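Local coordinates for protein purine phosphoribosyltransferase (Pyrococcus horikoshii, PDB 1VDM) that probably transfers a phosphoribosyl group between phosphoribosyl pyrophosphate and a purine base, at residues G[9-12]-G[13-17]; G[79-83]-G[84-88]; G[126-129]-G[130-134]. One frame throughout, in Å; residues are numbered along the deposited sequence.

Contact 1: G[9-12]-G[13-17]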
loop_
_atom_site.group_PDB
_atom_site.type_symbol
_atom_site.label_atom_id
_atom_site.label_comp_id
_atom_site.label_asym_id
_atom_site.label_seq_id
_atom_site.Cartn_x
_atom_site.Cartn_y
_atom_site.Cartn_z
ATOM N N TRP G 9 -0.387 -24.619 -14.845
ATOM C CA TRP G 9 -0.259 -23.889 -16.101
ATOM C C TRP G 9 -0.765 -24.788 -17.236
ATOM O O TRP G 9 -1.377 -24.294 -18.198
ATOM C CB TRP G 9 1.192 -23.460 -16.364
ATOM C CG TRP G 9 1.398 -22.535 -17.567
ATOM C CD1 TRP G 9 2.501 -22.490 -18.370
ATOM C CD2 TRP G 9 0.491 -21.534 -18.084
ATOM N NE1 TRP G 9 2.341 -21.540 -19.354
ATOM C CE2 TRP G 9 1.118 -20.941 -19.204
ATOM C CE3 TRP G 9 -0.787 -21.088 -17.711
ATOM C CZ2 TRP G 9 0.514 -19.926 -19.959
ATOM C CZ3 TRP G 9 -1.389 -20.088 -18.459
ATOM C CH2 TRP G 9 -0.734 -19.515 -19.576
ATOM N N GLN G 10 -0.524 -26.099 -17.118
ATOM C CA GLN G 10 -1.006 -27.037 -18.118
ATOM C C GLN G 10 -2.523 -27.039 -18.087
ATOM O O GLN G 10 -3.169 -27.103 -19.131
ATOM C CB GLN G 10 -0.488 -28.461 -17.862
ATOM C CG GLN G 10 0.946 -28.704 -18.322
ATOM C CD GLN G 10 1.423 -30.115 -18.032
ATOM O OE1 GLN G 10 1.429 -30.552 -16.878
ATOM N NE2 GLN G 10 1.829 -30.837 -19.081
ATOM N N VAL G 11 -3.105 -26.961 -16.897
ATOM C CA VAL G 11 -4.557 -26.955 -16.801
ATOM C C VAL G 11 -5.157 -25.627 -17.290
ATOM O O VAL G 11 -6.219 -25.614 -17.918
ATOM C CB VAL G 11 -5.029 -27.259 -15.351
ATOM C CG1 VAL G 11 -6.534 -27.076 -15.234
ATOM C CG2 VAL G 11 -4.663 -28.691 -14.987
ATOM N N ASP G 12 -4.480 -24.514 -17.015
ATOM C CA ASP G 12 -4.977 -23.215 -17.463
ATOM C C ASP G 12 -4.950 -23.135 -18.994
ATOM O O ASP G 12 -5.946 -22.774 -19.620
ATOM C CB ASP G 12 -4.157 -22.064 -16.859
ATOM C CG ASP G 12 -4.815 -21.455 -15.625
ATOM O OD1 ASP G 12 -6.062 -21.467 -15.532
ATOM O OD2 ASP G 12 -4.084 -20.946 -14.754
ATOM N N ARG G 13 -3.818 -23.477 -19.595
ATOM C CA ARG G 13 -3.717 -23.452 -21.047
ATOM C C ARG G 13 -4.727 -24.392 -21.715
ATOM O O ARG G 13 -5.281 -24.078 -22.776
ATOM C CB ARG G 13 -2.308 -23.822 -21.490
ATOM C CG ARG G 13 -1.306 -22.730 -21.272
ATOM C CD ARG G 13 0.032 -23.152 -21.815
ATOM N NE ARG G 13 0.769 -24.007 -20.893
ATOM C CZ ARG G 13 1.963 -24.519 -21.156
ATOM N NH1 ARG G 13 2.553 -24.278 -22.320
ATOM N NH2 ARG G 13 2.590 -25.232 -20.239
ATOM N N ALA G 14 -4.965 -25.539 -21.088
ATOM C CA ALA G 14 -5.907 -26.510 -21.620
ATOM C C ALA G 14 -7.313 -25.944 -21.557
ATOM O O ALA G 14 -8.104 -26.120 -22.484
ATOM C CB ALA G 14 -5.837 -27.807 -20.822
ATOM N N ILE G 15 -7.628 -25.276 -20.452
ATOM C CA ILE G 15 -8.948 -24.686 -20.279
ATOM C C ILE G 15 -9.166 -23.544 -21.265
ATOM O O ILE G 15 -10.263 -23.382 -21.788
ATOM C CB ILE G 15 -9.138 -24.152 -18.847
ATOM C CG1 ILE G 15 -9.241 -25.317 -17.871
ATOM C CG2 ILE G 15 -10.396 -23.288 -18.767
ATOM C CD1 ILE G 15 -9.399 -24.873 -16.437
ATOM N N PHE G 16 -8.123 -22.756 -21.517
ATOM C CA PHE G 16 -8.233 -21.640 -22.454
ATOM C C PHE G 16 -8.486 -22.147 -23.866
ATOM O O PHE G 16 -9.273 -21.553 -24.615
ATOM C CB PHE G 16 -6.973 -20.750 -22.419
ATOM C CG PHE G 16 -7.026 -19.663 -21.366
ATOM C CD1 PHE G 16 -8.024 -18.685 -21.402
ATOM C CD2 PHE G 16 -6.103 -19.636 -20.313
ATOM C CE1 PHE G 16 -8.108 -17.692 -20.398
ATOM C CE2 PHE G 16 -6.179 -18.651 -19.308
ATOM C CZ PHE G 16 -7.187 -17.679 -19.355
ATOM N N ALA G 17 -7.829 -23.248 -24.220
ATOM C CA ALA G 17 -7.987 -23.855 -25.540
ATOM C C ALA G 17 -9.418 -24.362 -25.713
ATOM O O ALA G 17 -10.045 -24.162 -26.750
ATOM C CB ALA G 17 -6.995 -25.001 -25.707
#

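Contact 2: G[79-83]-G[84-88]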
loop_
_atom_site.group_PDB
_atom_site.type_symbol
_atom_site.label_atom_id
_atom_site.label_comp_id
_atom_site.label_asym_id
_atom_site.label_seq_id
_atom_site.Cartn_x
_atom_site.Cartn_y
_atom_site.Cartn_z
ATOM N N GLY G 79 -34.177 -28.164 -12.192
ATOM C CA GLY G 79 -34.643 -27.242 -13.217
ATOM C C GLY G 79 -34.571 -27.963 -14.548
ATOM O O GLY G 79 -33.877 -28.972 -14.645
ATOM N N ASP G 80 -35.276 -27.494 -15.571
ATOM C CA ASP G 80 -35.192 -28.187 -16.853
ATOM C C ASP G 80 -34.270 -27.441 -17.809
ATOM O O ASP G 80 -34.036 -26.241 -17.659
ATOM C CB ASP G 80 -36.578 -28.368 -17.486
ATOM C CG ASP G 80 -37.125 -27.088 -18.080
ATOM O OD1 ASP G 80 -38.085 -27.173 -18.879
ATOM O OD2 ASP G 80 -36.601 -26.001 -17.747
ATOM N N LEU G 81 -33.741 -28.162 -18.790
ATOM C CA LEU G 81 -32.835 -27.574 -19.758
ATOM C C LEU G 81 -33.410 -27.672 -21.158
ATOM O O LEU G 81 -32.700 -28.012 -22.104
ATOM C CB LEU G 81 -31.487 -28.290 -19.707
ATOM C CG LEU G 81 -30.929 -28.524 -18.305
ATOM C CD1 LEU G 81 -29.558 -29.178 -18.410
ATOM C CD2 LEU G 81 -30.849 -27.200 -17.553
ATOM N N LYS G 82 -34.701 -27.383 -21.283
ATOM C CA LYS G 82 -35.376 -27.429 -22.576
ATOM C C LYS G 82 -34.835 -26.300 -23.463
ATOM O O LYS G 82 -34.711 -25.154 -23.020
ATOM C CB LYS G 82 -36.891 -27.276 -22.375
ATOM C CG LYS G 82 -37.739 -27.585 -23.608
ATOM C CD LYS G 82 -37.584 -29.043 -24.028
ATOM C CE LYS G 82 -38.468 -29.387 -25.222
ATOM N NZ LYS G 82 -38.370 -30.837 -25.583
ATOM N N ASP G 83 -34.500 -26.632 -24.708
ATOM C CA ASP G 83 -33.967 -25.654 -25.660
ATOM C C ASP G 83 -32.656 -25.006 -25.202
ATOM O O ASP G 83 -32.243 -23.976 -25.743
ATOM C CB ASP G 83 -35.002 -24.555 -25.949
ATOM C CG ASP G 83 -36.208 -25.073 -26.725
ATOM O OD1 ASP G 83 -37.098 -24.256 -27.058
ATOM O OD2 ASP G 83 -36.267 -26.293 -27.001
ATOM N N LYS G 84 -32.002 -25.610 -24.213
ATOM C CA LYS G 84 -30.741 -25.086 -23.701
ATOM C C LYS G 84 -29.541 -25.900 -24.155
ATOM O O LYS G 84 -29.509 -27.118 -24.000
ATOM C CB LYS G 84 -30.764 -25.032 -22.173
ATOM C CG LYS G 84 -31.577 -23.889 -21.603
ATOM C CD LYS G 84 -31.522 -23.900 -20.089
ATOM C CE LYS G 84 -32.184 -22.669 -19.504
ATOM N NZ LYS G 84 -32.232 -22.749 -18.016
ATOM N N ARG G 85 -28.556 -25.219 -24.727
ATOM C CA ARG G 85 -27.342 -25.879 -25.190
ATOM C C ARG G 85 -26.579 -26.268 -23.929
ATOM O O ARG G 85 -26.220 -25.404 -23.125
ATOM C CB ARG G 85 -26.497 -24.910 -26.015
ATOM C CG ARG G 85 -27.314 -23.974 -26.884
ATOM C CD ARG G 85 -27.800 -24.662 -28.135
ATOM N NE ARG G 85 -26.723 -24.787 -29.107
ATOM C CZ ARG G 85 -26.021 -23.757 -29.565
ATOM N NH1 ARG G 85 -26.290 -22.530 -29.129
ATOM N NH2 ARG G 85 -25.060 -23.950 -30.463
ATOM N N VAL G 86 -26.331 -27.556 -23.744
ATOM C CA VAL G 86 -25.620 -27.983 -22.553
ATOM C C VAL G 86 -24.207 -28.449 -22.842
ATOM O O VAL G 86 -23.927 -29.009 -23.900
ATOM C CB VAL G 86 -26.368 -29.117 -21.836
ATOM C CG1 VAL G 86 -25.626 -29.509 -20.573
ATOM C CG2 VAL G 86 -27.784 -28.677 -21.503
ATOM N N VAL G 87 -23.312 -28.188 -21.896
ATOM C CA VAL G 87 -21.926 -28.619 -22.012
ATOM C C VAL G 87 -21.536 -29.164 -20.642
ATOM O O VAL G 87 -21.598 -28.450 -19.633
ATOM C CB VAL G 87 -20.971 -27.456 -22.435
ATOM C CG1 VAL G 87 -21.099 -26.287 -21.486
ATOM C CG2 VAL G 87 -19.533 -27.947 -22.471
ATOM N N ILE G 88 -21.187 -30.450 -20.612
ATOM C CA ILE G 88 -20.786 -31.120 -19.383
ATOM C C ILE G 88 -19.273 -31.051 -19.288
ATOM O O ILE G 88 -18.566 -31.403 -20.235
ATOM C CB ILE G 88 -21.259 -32.585 -19.381
ATOM C CG1 ILE G 88 -22.789 -32.614 -19.378
ATOM C CG2 ILE G 88 -20.709 -33.326 -18.167
ATOM C CD1 ILE G 88 -23.395 -33.997 -19.420
#

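Contact 3: G[126-129]-G[130-134]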
loop_
_atom_site.group_PDB
_atom_site.type_symbol
_atom_site.label_atom_id
_atom_site.label_comp_id
_atom_site.label_asym_id
_atom_site.label_seq_id
_atom_site.Cartn_x
_atom_site.Cartn_y
_atom_site.Cartn_z
ATOM N N SER G 126 -15.817 -45.188 -22.729
ATOM C CA SER G 126 -17.031 -45.469 -23.478
ATOM C C SER G 126 -17.713 -44.154 -23.852
ATOM O O SER G 126 -18.778 -44.149 -24.470
ATOM C CB SER G 126 -17.988 -46.323 -22.646
ATOM O OG SER G 126 -18.518 -45.583 -21.558
ATOM N N VAL G 127 -17.098 -43.041 -23.456
ATOM C CA VAL G 127 -17.627 -41.713 -23.755
ATOM C C VAL G 127 -16.506 -40.766 -24.155
ATOM O O VAL G 127 -15.887 -40.114 -23.306
ATOM C CB VAL G 127 -18.379 -41.100 -22.546
ATOM C CG1 VAL G 127 -18.677 -39.633 -22.809
ATOM C CG2 VAL G 127 -19.682 -41.844 -22.314
ATOM N N VAL G 128 -16.244 -40.708 -25.457
ATOM C CA VAL G 128 -15.213 -39.835 -25.986
ATOM C C VAL G 128 -15.723 -38.408 -25.853
ATOM O O VAL G 128 -16.863 -38.110 -26.223
ATOM C CB VAL G 128 -14.930 -40.127 -27.477
ATOM C CG1 VAL G 128 -13.847 -39.179 -28.003
ATOM C CG2 VAL G 128 -14.504 -41.572 -27.646
ATOM N N PRO G 129 -14.897 -37.510 -25.301
ATOM C CA PRO G 129 -15.326 -36.115 -25.145
ATOM C C PRO G 129 -15.401 -35.411 -26.497
ATOM O O PRO G 129 -14.610 -35.696 -27.398
ATOM C CB PRO G 129 -14.241 -35.521 -24.240
ATOM C CG PRO G 129 -13.741 -36.721 -23.467
ATOM C CD PRO G 129 -13.656 -37.757 -24.549
ATOM N N ASP G 130 -16.357 -34.506 -26.653
ATOM C CA ASP G 130 -16.459 -33.786 -27.912
ATOM C C ASP G 130 -15.263 -32.855 -28.021
ATOM O O ASP G 130 -14.813 -32.540 -29.123
ATOM C CB ASP G 130 -17.772 -33.017 -27.980
ATOM C CG ASP G 130 -18.966 -33.938 -27.907
ATOM O OD1 ASP G 130 -19.515 -34.120 -26.799
ATOM O OD2 ASP G 130 -19.338 -34.506 -28.958
ATOM N N TYR G 131 -14.739 -32.447 -26.863
ATOM C CA TYR G 131 -13.566 -31.581 -26.788
ATOM C C TYR G 131 -12.672 -32.000 -25.620
ATOM O O TYR G 131 -13.142 -32.109 -24.492
ATOM C CB TYR G 131 -13.968 -30.115 -26.574
ATOM C CG TYR G 131 -15.008 -29.579 -27.525
ATOM C CD1 TYR G 131 -16.353 -29.564 -27.175
ATOM C CD2 TYR G 131 -14.646 -29.085 -28.776
ATOM C CE1 TYR G 131 -17.319 -29.070 -28.048
ATOM C CE2 TYR G 131 -15.597 -28.592 -29.652
ATOM C CZ TYR G 131 -16.931 -28.587 -29.282
ATOM O OH TYR G 131 -17.874 -28.101 -30.151
ATOM N N TYR G 132 -11.389 -32.226 -25.882
ATOM C CA TYR G 132 -10.448 -32.600 -24.827
ATOM C C TYR G 132 -9.035 -32.232 -25.262
ATOM O O TYR G 132 -8.803 -31.971 -26.438
ATOM C CB TYR G 132 -10.560 -34.105 -24.489
ATOM C CG TYR G 132 -9.998 -35.073 -25.515
ATOM C CD1 TYR G 132 -8.623 -35.301 -25.610
ATOM C CD2 TYR G 132 -10.843 -35.762 -26.388
ATOM C CE1 TYR G 132 -8.103 -36.191 -26.549
ATOM C CE2 TYR G 132 -10.335 -36.654 -27.331
ATOM C CZ TYR G 132 -8.965 -36.862 -27.410
ATOM O OH TYR G 132 -8.454 -37.720 -28.359
ATOM N N VAL G 133 -8.093 -32.207 -24.322
ATOM C CA VAL G 133 -6.717 -31.830 -24.636
ATOM C C VAL G 133 -5.667 -32.925 -24.473
ATOM O O VAL G 133 -4.783 -33.081 -25.321
ATOM C CB VAL G 133 -6.278 -30.626 -23.768
ATOM C CG1 VAL G 133 -4.827 -30.261 -24.060
ATOM C CG2 VAL G 133 -7.190 -29.449 -24.028
ATOM N N PHE G 134 -5.750 -33.678 -23.382
ATOM C CA PHE G 134 -4.766 -34.724 -23.134
ATOM C C PHE G 134 -5.256 -36.155 -23.335
ATOM O O PHE G 134 -6.377 -36.515 -22.969
ATOM C CB PHE G 134 -4.182 -34.561 -21.727
ATOM C CG PHE G 134 -3.587 -33.205 -21.472
ATOM C CD1 PHE G 134 -4.188 -32.324 -20.573
ATOM C CD2 PHE G 134 -2.424 -32.807 -22.127
ATOM C CE1 PHE G 134 -3.637 -31.065 -20.333
ATOM C CE2 PHE G 134 -1.862 -31.545 -21.894
ATOM C CZ PHE G 134 -2.469 -30.675 -20.998
#

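Contact 1: G[9-12]-G[13-17]
In the first turns of helix 8-23, Trp9 and Arg13 sit one turn apart and stack. Trp9 CG lies anti to its own backbone N (chi1 -173°), which lays the indole alongside the helix, and the Arg13 chain runs over one face of it. Arg13 CG stands 3.5 Å from the centroid of the six-membered ring; a bend at chi3 (-82°) then turns the guanidinium flat over the pyrrole side, Arg13 CZ 3.8 Å from the centroid of the five-membered ring with the planes 15° apart. This is a cation-pi contact. Trp9 O takes the helical bond from Arg13 N at 2.9 Å and a weak second one from Arg13 NE at 3.5 Å. Trp9 NE1 gives its hydrogen to Pro143 O of the second subunit, while Arg13 NH1 reaches Glu145 O of that same chain. Replacing Trp9 by an alanine would probably leave the guanidinium without its flat support and Pro143 O of the second subunit without its donor. Further round the helix, Val11 CG1 packs 3.8 Å from Ile15 CD1, and Asp12 forms a salt bridge with Arg43. Ile15 and Phe16 lie on Arg43 and Ile47 of helix 38-47, while Ala14 meets Leu119 and Val133.

Contact 2: G[79-83]-G[84-88]
Lys84 closes a type II beta turn that starts at Leu81, with Lys82 and Asp83 at its corners. Its N donates to Leu81 O at 3.3 Å (N-H...O 154°), arriving from above the carbonyl plane and not along a lone pair. Beyond CG the Lys84 chain is extended and runs back along the turn: CB lies 3.6 Å from Leu81 O, CD 3.9 Å from Leu81 CA, and NZ 3.9 Å from Asp80 O. The carboxylate of Asp80 may be felt electrostatically by Lys84 NZ, although Asp80 OD2 stays 5.5 Å away and the charges do not pair directly. Arg85 heads away from the turn; its N bonds to Asp28 OD1, and its NE makes a long, weak ion pair with Glu113. The segment runs into strand 85-90, which lies between the parallel strands 29-33 and 113-118 of the phosphoribosyltransferase sheet. Val86 faces back to the turn. With CG1 anti to the backbone N (chi1 -178°), CG2 is the branch that meets Leu81, 3.6 Å from CD1, the two side chains crossing at about a right angle. Val87 packs on Ile30 and Pro27, and Ile88 on Leu99, Val102 and Val106 of helix 97-107.

Contact 3: G[126-129]-G[130-134]
OD1 of Asp130, the residue next to Pro129 in the chain, accepts a hydrogen bond from Ile116 N; OD2 has in addition a long, weak ion pair with Lys152 of the second subunit. Both segments belong to the connection between the short strands 120-121 and 134-135 of the phosphoribosyltransferase domain, and no hydrogen bond joins one to the other; packing between Pro129 and Tyr132 does. Tyr132 has CG between its backbone N and its carbonyl carbon (chi1 73°), and this brings the CD2 side of the ring against the proline. Tyr132 CB comes to 4.0 Å from Pro129 CB, and CD2 to 3.9 Å from Pro129 CD, the two side chains running at a slant to each other. Pro129 O approaches the same ring at its edge and in its plane, 3.9 Å from CD2. More loosely, Val128 CG1 stands 4.4 Å from Tyr132 CE2. Pro129 also packs on Cys118 and Met121, and Tyr132 on Ile150 of the second subunit. Tyr131 points away from the proline and rests on Leu18, Lys21 and Leu22 of helix 8-23; its backbone bonds to Ile116 and Cys118 tie the loop to strand 113-118. Tyr131 O turns back to the proline, 3.6 Å from Pro129 CB.

In the fold
Contacts 1 and 3 meet directly, though far apart in sequence: their centres are 15 Å apart, and Ala14 CB of helix 8-23 lies 4.0 Å from Phe134 CE1, with Gln10 O 4.1 Å from Phe134 CZ. Both also touch the second subunit, so both lie at an interface with it. Contact 2 stands apart, with no other chain of the assembly touching it; its centre is 25 Å from that of contact 1 and 19 Å from that of contact 3, the nearest atoms about 10 Å and 6 Å away. In type I phosphoribosyltransferases the strand that contact 2 opens leads to the phosphoribosyl pyrophosphate loop, so strand 85-90 probably does so here.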